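Local coordinates for lectin (Cicer arietinum, PDB 3V6N), which shows hemagglutination activity and is a chickpea albumin with a four-bladed, hemopexin-type beta-propeller that binds calcium and sodium ions, at residues 26-31 with 39-44; 20-25 with 222-227; 108-113 with 141-146; 76-81 with 102-107. All coordinates share one frame; numbering follows the deposited sequence.

Contact 1 (26-31 with 39-44)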
# COMPACT_ATOMS: atom_id res chain seq x y z
N TYR A 26 -11.09 14.39 -4.94
CA TYR A 26 -12.43 14.32 -4.39
C TYR A 26 -13.18 15.65 -4.41
O TYR A 26 -12.57 16.73 -4.54
CB TYR A 26 -12.41 13.77 -2.97
CG TYR A 26 -11.97 14.74 -1.90
CD1 TYR A 26 -10.62 15.10 -1.76
CD2 TYR A 26 -12.88 15.28 -1.02
CE1 TYR A 26 -10.21 15.98 -0.77
CE2 TYR A 26 -12.48 16.17 -0.02
CZ TYR A 26 -11.15 16.52 0.09
OH TYR A 26 -10.74 17.38 1.08
N VAL A 27 -14.50 15.53 -4.26
CA VAL A 27 -15.42 16.63 -4.05
C VAL A 27 -16.32 16.34 -2.84
O VAL A 27 -16.73 15.19 -2.60
CB VAL A 27 -16.28 16.84 -5.32
CG1 VAL A 27 -17.53 17.66 -5.06
CG2 VAL A 27 -15.45 17.51 -6.42
N LEU A 28 -16.61 17.38 -2.07
CA LEU A 28 -17.63 17.32 -1.05
C LEU A 28 -18.86 17.99 -1.62
O LEU A 28 -18.82 19.17 -1.98
CB LEU A 28 -17.19 18.07 0.22
CG LEU A 28 -18.27 18.29 1.30
CD1 LEU A 28 -18.96 17.00 1.70
CD2 LEU A 28 -17.65 18.99 2.52
N LEU A 29 -19.96 17.23 -1.68
CA LEU A 29 -21.18 17.71 -2.32
C LEU A 29 -22.34 17.84 -1.32
O LEU A 29 -22.52 16.97 -0.47
CB LEU A 29 -21.58 16.75 -3.46
CG LEU A 29 -22.76 17.13 -4.36
CD1 LEU A 29 -22.40 18.23 -5.35
CD2 LEU A 29 -23.24 15.91 -5.11
N ASP A 30 -23.08 18.96 -1.42
CA ASP A 30 -24.44 19.06 -0.89
C ASP A 30 -25.31 18.50 -1.99
O ASP A 30 -25.52 19.14 -3.00
CB ASP A 30 -24.83 20.51 -0.62
CG ASP A 30 -26.25 20.65 -0.03
OD1 ASP A 30 -27.15 19.82 -0.30
OD2 ASP A 30 -26.45 21.61 0.72
N TYR A 31 -25.82 17.29 -1.81
CA TYR A 31 -26.44 16.59 -2.94
C TYR A 31 -27.95 16.82 -3.07
O TYR A 31 -28.56 16.29 -3.99
CB TYR A 31 -26.08 15.10 -2.93
CG TYR A 31 -26.60 14.31 -1.76
CD1 TYR A 31 -25.87 14.21 -0.57
CD2 TYR A 31 -27.82 13.64 -1.85
CE1 TYR A 31 -26.35 13.49 0.50
CE2 TYR A 31 -28.30 12.91 -0.79
CZ TYR A 31 -27.56 12.83 0.37
OH TYR A 31 -28.05 12.08 1.41
N LYS A 39 -24.89 21.76 -4.49
CA LYS A 39 -23.71 22.61 -4.59
C LYS A 39 -22.45 21.93 -4.10
O LYS A 39 -22.47 21.16 -3.13
CB LYS A 39 -23.91 23.95 -3.87
CG LYS A 39 -24.46 23.86 -2.46
CD LYS A 39 -24.28 25.20 -1.73
CE LYS A 39 -24.95 25.17 -0.35
NZ LYS A 39 -24.19 25.92 0.69
N VAL A 40 -21.35 22.22 -4.79
CA VAL A 40 -20.04 21.71 -4.44
C VAL A 40 -19.53 22.55 -3.28
O VAL A 40 -19.33 23.75 -3.43
CB VAL A 40 -19.06 21.81 -5.63
CG1 VAL A 40 -17.63 21.48 -5.20
CG2 VAL A 40 -19.53 20.90 -6.76
N LEU A 41 -19.36 21.92 -2.13
CA LEU A 41 -18.95 22.64 -0.93
C LEU A 41 -17.43 22.69 -0.76
O LEU A 41 -16.91 23.50 0.01
CB LEU A 41 -19.57 22.01 0.31
CG LEU A 41 -21.09 22.00 0.43
CD1 LEU A 41 -21.44 21.19 1.67
CD2 LEU A 41 -21.65 23.42 0.53
N TYR A 42 -16.73 21.80 -1.44
CA TYR A 42 -15.27 21.74 -1.32
C TYR A 42 -14.70 20.91 -2.46
O TYR A 42 -15.24 19.85 -2.80
CB TYR A 42 -14.84 21.14 0.02
CG TYR A 42 -13.38 21.33 0.34
CD1 TYR A 42 -12.92 22.52 0.90
CD2 TYR A 42 -12.46 20.31 0.09
CE1 TYR A 42 -11.57 22.70 1.19
CE2 TYR A 42 -11.11 20.48 0.38
CZ TYR A 42 -10.67 21.68 0.93
OH TYR A 42 -9.34 21.86 1.24
N GLY A 43 -13.62 21.39 -3.05
CA GLY A 43 -12.98 20.70 -4.16
C GLY A 43 -13.44 21.23 -5.50
O GLY A 43 -14.13 22.24 -5.57
N PRO A 44 -13.06 20.55 -6.59
CA PRO A 44 -12.27 19.33 -6.53
C PRO A 44 -10.85 19.54 -5.99
O PRO A 44 -10.19 20.54 -6.29
CB PRO A 44 -12.28 18.80 -7.98
CG PRO A 44 -12.64 19.98 -8.82
CD PRO A 44 -13.42 20.94 -7.97
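The two flat groups, Y26 and Y42, cross obliquely. Y26 brings its hydroxyl end in: OH is 3.2 Å from CE2 of Y42. Y51 meets the Y26 ring as well, its plane turned by about 50°. This is a beta hairpin in the first blade of a four-bladed hemopexin-type propeller. Strand 25-30 pairs antiparallel with strand 39-41. P44, which follows a cis peptide bond, sets CB 3.8 Å from CG2 of V27, the two side chains running alongside and pointing the same way. V27 turns its other branch to V40; with CG1 anti to the backbone N (chi1 162°), CG1 comes to 3.8 Å from V40 CG1. L28 points to the face opposite L29 and V40; its CB meets Y42 CB and its CG meets L41 CB. D30 lies on the L28 face too, its CB against the CG of K39. The charged ends of D30 and K39 do not meet. Two backbone bonds join these residues, D30 N to K39 O and K39 N to D30 O. Between L28 and L29 the register shifts by one: L41 and Y42 both face L28, a classic beta bulge. L28 N gives a nearly straight bond to Y42 O (169°). L28 O takes two donors: L41 N at 2.8 Å and, weakly, Y42 N at 3.4 Å.

Contact 2 (20-25 with 222-227)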
# COMPACT_ATOMS: atom_id res chain seq x y z
N LEU A 20 -17.33 12.36 -2.80
CA LEU A 20 -17.24 11.67 -4.06
C LEU A 20 -15.79 11.69 -4.50
O LEU A 20 -15.18 12.75 -4.51
CB LEU A 20 -18.12 12.38 -5.10
CG LEU A 20 -19.59 12.48 -4.74
CD1 LEU A 20 -20.28 13.49 -5.65
CD2 LEU A 20 -20.21 11.11 -4.90
N PHE A 21 -15.26 10.53 -4.85
CA PHE A 21 -13.86 10.37 -5.21
C PHE A 21 -13.74 10.06 -6.68
O PHE A 21 -14.45 9.22 -7.22
CB PHE A 21 -13.21 9.30 -4.33
CG PHE A 21 -13.27 9.64 -2.87
CD1 PHE A 21 -12.26 10.40 -2.29
CD2 PHE A 21 -14.38 9.29 -2.11
CE1 PHE A 21 -12.34 10.77 -0.96
CE2 PHE A 21 -14.46 9.65 -0.78
CZ PHE A 21 -13.43 10.39 -0.20
N ILE A 22 -12.86 10.80 -7.34
CA ILE A 22 -12.66 10.68 -8.78
C ILE A 22 -11.16 10.70 -8.98
O ILE A 22 -10.49 11.64 -8.55
CB ILE A 22 -13.30 11.87 -9.53
CG1 ILE A 22 -14.80 11.98 -9.19
CG2 ILE A 22 -13.06 11.73 -11.03
CD1 ILE A 22 -15.27 13.42 -9.08
N ASN A 23 -10.64 9.65 -9.64
CA ASN A 23 -9.21 9.44 -9.79
C ASN A 23 -8.50 9.58 -8.43
O ASN A 23 -8.84 8.87 -7.48
CB ASN A 23 -8.62 10.39 -10.86
CG ASN A 23 -9.29 10.24 -12.23
OD1 ASN A 23 -9.75 9.16 -12.59
ND2 ASN A 23 -9.32 11.31 -12.99
N ASP A 24 -7.55 10.51 -8.33
CA ASP A 24 -6.85 10.78 -7.09
C ASP A 24 -7.38 12.05 -6.40
O ASP A 24 -6.71 12.64 -5.55
CB ASP A 24 -5.33 10.83 -7.32
CG ASP A 24 -4.92 11.90 -8.34
OD1 ASP A 24 -5.77 12.40 -9.11
OD2 ASP A 24 -3.73 12.23 -8.38
N LYS A 25 -8.59 12.45 -6.76
CA LYS A 25 -9.20 13.66 -6.26
C LYS A 25 -10.54 13.36 -5.57
O LYS A 25 -11.06 12.23 -5.62
CB LYS A 25 -9.42 14.67 -7.40
CG LYS A 25 -8.13 15.24 -8.00
CD LYS A 25 -8.47 16.39 -8.95
CE LYS A 25 -7.23 17.09 -9.51
NZ LYS A 25 -7.57 18.49 -9.91
N GLY A 222 -18.46 20.04 -15.60
CA GLY A 222 -17.06 20.44 -15.76
C GLY A 222 -16.12 19.80 -14.75
O GLY A 222 -14.91 20.01 -14.80
N ILE A 223 -16.68 19.04 -13.82
CA ILE A 223 -15.89 18.28 -12.86
C ILE A 223 -15.81 16.81 -13.30
O ILE A 223 -14.73 16.22 -13.32
CB ILE A 223 -16.46 18.41 -11.42
CG1 ILE A 223 -16.40 19.88 -10.96
CG2 ILE A 223 -15.71 17.50 -10.45
CD1 ILE A 223 -16.97 20.15 -9.59
N ILE A 224 -16.96 16.24 -13.64
CA ILE A 224 -16.99 14.92 -14.27
C ILE A 224 -17.55 15.04 -15.69
O ILE A 224 -18.41 15.89 -15.93
CB ILE A 224 -17.79 13.86 -13.46
CG1 ILE A 224 -19.30 14.14 -13.47
CG2 ILE A 224 -17.25 13.73 -12.04
CD1 ILE A 224 -20.15 12.88 -13.35
N PRO A 225 -17.04 14.22 -16.63
CA PRO A 225 -15.87 13.34 -16.46
C PRO A 225 -14.59 14.15 -16.24
O PRO A 225 -14.52 15.31 -16.68
CB PRO A 225 -15.79 12.56 -17.78
CG PRO A 225 -16.65 13.30 -18.75
CD PRO A 225 -17.68 14.04 -17.94
N LEU A 226 -13.61 13.57 -15.55
CA LEU A 226 -12.31 14.21 -15.34
C LEU A 226 -11.31 13.60 -16.33
O LEU A 226 -10.88 12.46 -16.17
CB LEU A 226 -11.84 14.03 -13.88
CG LEU A 226 -11.30 15.25 -13.09
CD1 LEU A 226 -11.30 14.99 -11.59
CD2 LEU A 226 -9.92 15.71 -13.54
N GLU A 227 -10.95 14.37 -17.36
CA GLU A 227 -9.93 13.94 -18.34
C GLU A 227 -8.54 14.44 -17.94
O GLU A 227 -8.39 15.52 -17.37
CB GLU A 227 -10.29 14.40 -19.76
CG GLU A 227 -9.78 13.48 -20.87
CD GLU A 227 -8.39 13.85 -21.41
OE1 GLU A 227 -8.28 14.12 -22.63
OE2 GLU A 227 -7.41 13.86 -20.64
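Apolar side chains make most of this contact, carried by I22 and L226. I22 uses both branches. CD1 reaches CG2 of I224 at 3.6 Å, the two side chains crossing at about a right angle, and also meets CG2 of I223 at 4.3 Å. CG2 stands anti to the backbone N, on a separate course from CG1, and touches CD1 of L226 at 3.7 Å. L226 also receives the aliphatic part of K25, whose CD lies 4.1 Å from L226 CD1. The polar groups take a smaller share. N23 lays its amide beside L226, with ND2 3.8 Å from L226 CB. The amine of K25 has its partner elsewhere, in a cation-pi contact with F46. No hydrogen bond crosses between the segments. The backbone bonds lie within 20-25, where I22 and K25 pair at the ends of a type II' turn that carries strand 17-22 into strand 25-30. In the tail, L226 is hydrogen-bonded to G4 through the backbone. The C-terminal tail is laid against the first blade, near the N terminus, consistent with closure of the propeller ring. Methyl and methylene groups do most of the touching, so the contact rests chiefly on apolar packing.

Contact 3 (108-113 with 141-146)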
# COMPACT_ATOMS: atom_id res chain seq x y z
N PHE A 108 -10.94 -8.36 6.89
CA PHE A 108 -12.16 -9.15 6.68
C PHE A 108 -11.80 -10.55 6.20
O PHE A 108 -11.84 -10.81 4.99
CB PHE A 108 -13.08 -8.50 5.63
CG PHE A 108 -13.38 -7.05 5.87
CD1 PHE A 108 -14.26 -6.67 6.89
CD2 PHE A 108 -12.80 -6.07 5.09
CE1 PHE A 108 -14.54 -5.33 7.11
CE2 PHE A 108 -13.08 -4.72 5.31
CZ PHE A 108 -13.95 -4.35 6.33
N PRO A 109 -11.46 -11.47 7.13
CA PRO A 109 -10.96 -12.80 6.74
C PRO A 109 -11.94 -13.67 5.97
O PRO A 109 -11.51 -14.58 5.25
CB PRO A 109 -10.61 -13.45 8.09
CG PRO A 109 -10.35 -12.30 9.02
CD PRO A 109 -11.35 -11.25 8.59
N PHE A 110 -13.24 -13.41 6.11
CA PHE A 110 -14.26 -14.19 5.39
C PHE A 110 -14.17 -14.00 3.87
O PHE A 110 -14.74 -14.77 3.10
CB PHE A 110 -15.67 -13.88 5.91
CG PHE A 110 -15.92 -12.41 6.15
CD1 PHE A 110 -15.82 -11.87 7.43
CD2 PHE A 110 -16.28 -11.57 5.10
CE1 PHE A 110 -16.05 -10.52 7.67
CE2 PHE A 110 -16.52 -10.22 5.33
CZ PHE A 110 -16.41 -9.69 6.61
N PHE A 111 -13.42 -12.99 3.44
CA PHE A 111 -13.23 -12.75 2.00
C PHE A 111 -12.11 -13.57 1.36
O PHE A 111 -12.03 -13.65 0.12
CB PHE A 111 -13.05 -11.25 1.71
CG PHE A 111 -14.34 -10.47 1.73
CD1 PHE A 111 -15.54 -11.05 1.30
CD2 PHE A 111 -14.36 -9.14 2.16
CE1 PHE A 111 -16.72 -10.33 1.31
CE2 PHE A 111 -15.55 -8.42 2.17
CZ PHE A 111 -16.73 -9.02 1.75
N LYS A 112 -11.27 -14.19 2.18
CA LYS A 112 -10.19 -15.01 1.65
C LYS A 112 -10.76 -16.08 0.70
O LYS A 112 -11.77 -16.69 1.01
CB LYS A 112 -9.39 -15.65 2.78
CG LYS A 112 -8.04 -16.23 2.34
CD LYS A 112 -7.64 -17.43 3.20
CE LYS A 112 -7.70 -17.10 4.69
NZ LYS A 112 -6.75 -15.99 5.01
N GLY A 113 -10.13 -16.27 -0.45
CA GLY A 113 -10.58 -17.27 -1.43
C GLY A 113 -11.72 -16.84 -2.33
O GLY A 113 -12.20 -17.64 -3.16
N ALA A 141 -22.06 -8.78 -1.28
CA ALA A 141 -21.90 -9.37 0.03
C ALA A 141 -22.55 -8.46 1.05
O ALA A 141 -22.69 -7.24 0.86
CB ALA A 141 -20.43 -9.58 0.35
N ARG A 142 -22.97 -9.07 2.15
CA ARG A 142 -23.66 -8.34 3.17
C ARG A 142 -22.95 -8.67 4.47
O ARG A 142 -22.90 -9.83 4.87
CB ARG A 142 -25.12 -8.75 3.18
CG ARG A 142 -25.98 -8.06 4.21
CD ARG A 142 -27.41 -8.58 4.09
NE ARG A 142 -28.23 -8.14 5.22
CZ ARG A 142 -29.41 -8.65 5.54
NH1 ARG A 142 -29.94 -9.64 4.82
NH2 ARG A 142 -30.06 -8.18 6.59
N ILE A 143 -22.36 -7.65 5.11
CA ILE A 143 -21.54 -7.84 6.31
C ILE A 143 -22.02 -6.98 7.46
O ILE A 143 -22.76 -6.02 7.27
CB ILE A 143 -20.03 -7.53 6.07
CG1 ILE A 143 -19.80 -6.01 5.90
CG2 ILE A 143 -19.52 -8.32 4.87
CD1 ILE A 143 -18.38 -5.54 6.17
N ASP A 144 -21.59 -7.34 8.66
CA ASP A 144 -21.77 -6.51 9.85
C ASP A 144 -20.37 -6.03 10.18
O ASP A 144 -19.50 -6.85 10.51
CB ASP A 144 -22.37 -7.34 10.99
CG ASP A 144 -22.57 -6.55 12.28
OD1 ASP A 144 -21.70 -5.75 12.69
OD2 ASP A 144 -23.60 -6.74 12.93
N TYR A 145 -20.13 -4.73 10.08
CA TYR A 145 -18.77 -4.21 10.33
C TYR A 145 -18.38 -4.22 11.84
O TYR A 145 -17.21 -4.28 12.16
CB TYR A 145 -18.55 -2.82 9.68
CG TYR A 145 -19.18 -1.68 10.45
CD1 TYR A 145 -20.40 -1.12 10.05
CD2 TYR A 145 -18.57 -1.18 11.61
CE1 TYR A 145 -20.98 -0.10 10.78
CE2 TYR A 145 -19.15 -0.16 12.34
CZ TYR A 145 -20.35 0.37 11.93
OH TYR A 145 -20.91 1.40 12.67
N LEU A 146 -19.36 -4.18 12.74
CA LEU A 146 -19.06 -4.17 14.19
C LEU A 146 -18.57 -5.54 14.67
O LEU A 146 -17.57 -5.64 15.38
CB LEU A 146 -20.27 -3.71 15.01
CG LEU A 146 -20.08 -3.14 16.43
CD1 LEU A 146 -19.45 -1.75 16.40
CD2 LEU A 146 -21.40 -3.07 17.21
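I143 buries the most surface here and is met by three phenylalanines, F108, F110 and F111. The contact belongs to the hemopexin-type beta-propeller. The link that leaves helix 104-107 packs on strand 139-144 of the next blade. F110 and F111 lie in the short 3-10 turn 109-111 of that link. I143 sends two branches among the rings. Its chi1 of 71° puts CG1 and CG2 on different courses: CG2 goes to F110 and F111, and CG1, extended at chi2, carries CD1 to F108. CD1 is 4.0 Å from CE1 of F108. CG2 is 3.6 Å from CE2 of F110 and 4.2 Å from CZ of F111. F108 and F110 each cross the isoleucine side chain at about a right angle. F111 is second in buried surface. Its rim points at the strand, with A141 CB in the plane of the ring, 3.9 Å from CE1. One face of F111 is covered by F110, whose CE2 stands 3.7 Å above the plane and over the centre. F111 CZ in turn lies at the edge of the F110 ring. The two rings thus touch each other as well as I143. F116 also stacks on F111, and F110 reaches L150 of the neighbouring strand 149-156. No hydrogen bond crosses the contact. I143 is held to V132 through the backbone, so its place on the blade is set by the sheet. The 3-10 turn carries its own bond, F111 N to F108 O at 3.1 Å.

Contact 4 (76-81 with 102-107)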
# COMPACT_ATOMS: atom_id res chain seq x y z
N PHE A 76 -14.70 3.44 6.20
CA PHE A 76 -13.72 2.53 5.61
C PHE A 76 -13.43 3.04 4.21
O PHE A 76 -14.35 3.41 3.47
CB PHE A 76 -14.21 1.07 5.55
CG PHE A 76 -13.95 0.28 6.82
CD1 PHE A 76 -12.70 -0.28 7.07
CD2 PHE A 76 -14.97 0.09 7.75
CE1 PHE A 76 -12.46 -0.99 8.24
CE2 PHE A 76 -14.74 -0.61 8.93
CZ PHE A 76 -13.49 -1.16 9.18
N ILE A 77 -12.16 3.11 3.86
CA ILE A 77 -11.76 3.50 2.51
C ILE A 77 -10.92 2.36 1.95
O ILE A 77 -10.32 1.60 2.71
CB ILE A 77 -11.02 4.87 2.50
CG1 ILE A 77 -9.75 4.79 3.36
CG2 ILE A 77 -11.96 6.00 2.96
CD1 ILE A 77 -8.78 5.94 3.15
N PHE A 78 -10.91 2.20 0.63
CA PHE A 78 -10.15 1.11 -0.00
C PHE A 78 -9.32 1.63 -1.16
O PHE A 78 -9.67 2.63 -1.77
CB PHE A 78 -11.09 0.03 -0.55
CG PHE A 78 -11.92 -0.65 0.49
CD1 PHE A 78 -11.63 -1.94 0.88
CD2 PHE A 78 -13.00 -0.00 1.09
CE1 PHE A 78 -12.41 -2.58 1.84
CE2 PHE A 78 -13.78 -0.63 2.04
CZ PHE A 78 -13.49 -1.92 2.41
N TYR A 79 -8.22 0.93 -1.44
CA TYR A 79 -7.52 1.05 -2.71
C TYR A 79 -6.94 -0.32 -3.09
O TYR A 79 -6.13 -0.90 -2.34
CB TYR A 79 -6.41 2.11 -2.68
CG TYR A 79 -5.63 2.10 -3.99
CD1 TYR A 79 -6.21 2.61 -5.15
CD2 TYR A 79 -4.36 1.54 -4.08
CE1 TYR A 79 -5.55 2.59 -6.36
CE2 TYR A 79 -3.67 1.52 -5.29
CZ TYR A 79 -4.27 2.05 -6.42
OH TYR A 79 -3.62 2.03 -7.64
N GLU A 80 -7.39 -0.84 -4.23
CA GLU A 80 -7.08 -2.21 -4.63
C GLU A 80 -7.26 -3.17 -3.45
O GLU A 80 -8.32 -3.18 -2.82
CB GLU A 80 -5.67 -2.29 -5.24
CG GLU A 80 -5.54 -1.62 -6.60
CD GLU A 80 -4.12 -1.64 -7.18
OE1 GLU A 80 -3.21 -2.22 -6.55
OE2 GLU A 80 -3.92 -1.09 -8.28
N ASN A 81 -6.23 -3.94 -3.11
CA ASN A 81 -6.37 -4.91 -2.02
C ASN A 81 -6.16 -4.39 -0.57
O ASN A 81 -6.16 -5.17 0.36
CB ASN A 81 -5.63 -6.22 -2.33
CG ASN A 81 -4.17 -6.20 -1.94
OD1 ASN A 81 -3.40 -7.11 -2.29
ND2 ASN A 81 -3.78 -5.22 -1.17
N LYS A 102 -4.44 -2.04 6.01
CA LYS A 102 -4.34 -3.49 6.10
C LYS A 102 -4.80 -4.08 4.77
O LYS A 102 -5.63 -3.48 4.08
CB LYS A 102 -5.25 -4.02 7.21
CG LYS A 102 -4.58 -4.21 8.56
CD LYS A 102 -5.58 -4.01 9.69
CE LYS A 102 -5.31 -4.92 10.88
NZ LYS A 102 -3.94 -4.74 11.42
N LYS A 103 -4.29 -5.25 4.42
CA LYS A 103 -4.88 -6.02 3.32
C LYS A 103 -6.33 -6.35 3.65
O LYS A 103 -6.69 -6.55 4.82
CB LYS A 103 -4.08 -7.30 3.08
CG LYS A 103 -2.72 -7.05 2.46
CD LYS A 103 -1.81 -8.26 2.60
CE LYS A 103 -0.40 -7.95 2.10
NZ LYS A 103 0.26 -9.17 1.57
N ILE A 104 -7.18 -6.40 2.62
CA ILE A 104 -8.60 -6.77 2.81
C ILE A 104 -8.80 -8.08 3.59
O ILE A 104 -9.65 -8.15 4.48
CB ILE A 104 -9.36 -6.80 1.46
CG1 ILE A 104 -9.50 -5.36 0.93
CG2 ILE A 104 -10.73 -7.47 1.62
CD1 ILE A 104 -9.92 -5.24 -0.52
N ALA A 105 -7.99 -9.08 3.28
CA ALA A 105 -8.04 -10.40 3.91
C ALA A 105 -7.74 -10.35 5.41
O ALA A 105 -8.23 -11.19 6.16
CB ALA A 105 -7.10 -11.38 3.22
N ASP A 106 -6.92 -9.39 5.83
CA ASP A 106 -6.57 -9.24 7.24
C ASP A 106 -7.64 -8.46 8.00
O ASP A 106 -7.80 -8.66 9.20
CB ASP A 106 -5.23 -8.52 7.41
CG ASP A 106 -4.04 -9.41 7.02
OD1 ASP A 106 -4.19 -10.65 6.93
OD2 ASP A 106 -2.95 -8.86 6.78
N MET A 107 -8.33 -7.57 7.32
CA MET A 107 -9.40 -6.80 7.96
C MET A 107 -10.71 -7.59 7.96
O MET A 107 -11.48 -7.49 8.91
CB MET A 107 -9.57 -5.46 7.25
CG MET A 107 -10.35 -4.42 8.03
SD MET A 107 -9.30 -3.48 9.15
CE MET A 107 -8.60 -2.26 8.04
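F76, the first residue of 76-81, meets M107 in a Met-aromatic contact. The setting is one blade of the hemopexin-type propeller, where helix 104-107 follows strand 96-103 and packs back on strand 74-79. M107 SD lies 5.5 Å from the centroid of the F76 ring, 81° off its normal, so the sulfur is at the ring edge. The methionine chain bends at both chi2 and chi3, which brings SD and CE round to F76 CE1, beside CG, which is 4.0 Å from it. Next comes F78. I104 CD1 approaches its ring at the edge, near its plane, 4.0 Å from F78 CD1, and the two side chains cross at about a right angle. F78 also packs on D65, a residue of the calcium site. E80 follows the end of the strand. E80 O lies 3.5 Å from CD1 of I104, while E80 N is hydrogen-bonded to D65 OD2. The carboxylate of E80 turns away from this contact and forms a salt bridge with K103 of the second subunit. K103 of this chain makes the reciprocal bridge to E80 of that subunit, so the contact also forms part of the dimer interface. N81 is last. Its carbonyl faces the start of the helix, where K103 holds the N-cap position. K103 CA brings a C-H to N81 O at 3.3 Å. The same oxygen accepts the first helical amide, I104 N, at 2.8 Å, with the donor tilted 23° from the carbonyl plane.

From the N terminus, contact 2 opens first, at residues 20-25. Contact 1 opens next and closes a short hairpin loop at 39-44. Contact 4 then runs from 76-81 to 102-107, tying a strand of the next blade to the helix that follows its last strand. Contact 3 starts at 108-113 and closes at 141-146 on the blade after that. Contacts 1, 4 and 3 are in series, and none crosses another. All three lie within the long span that contact 2 closes when the C-terminal tail returns to the first blade. Contacts 1 and 2 touch where strands 17-22 and 25-30 pair in one sheet. Contacts 3 and 4 touch through phenylalanines and I104.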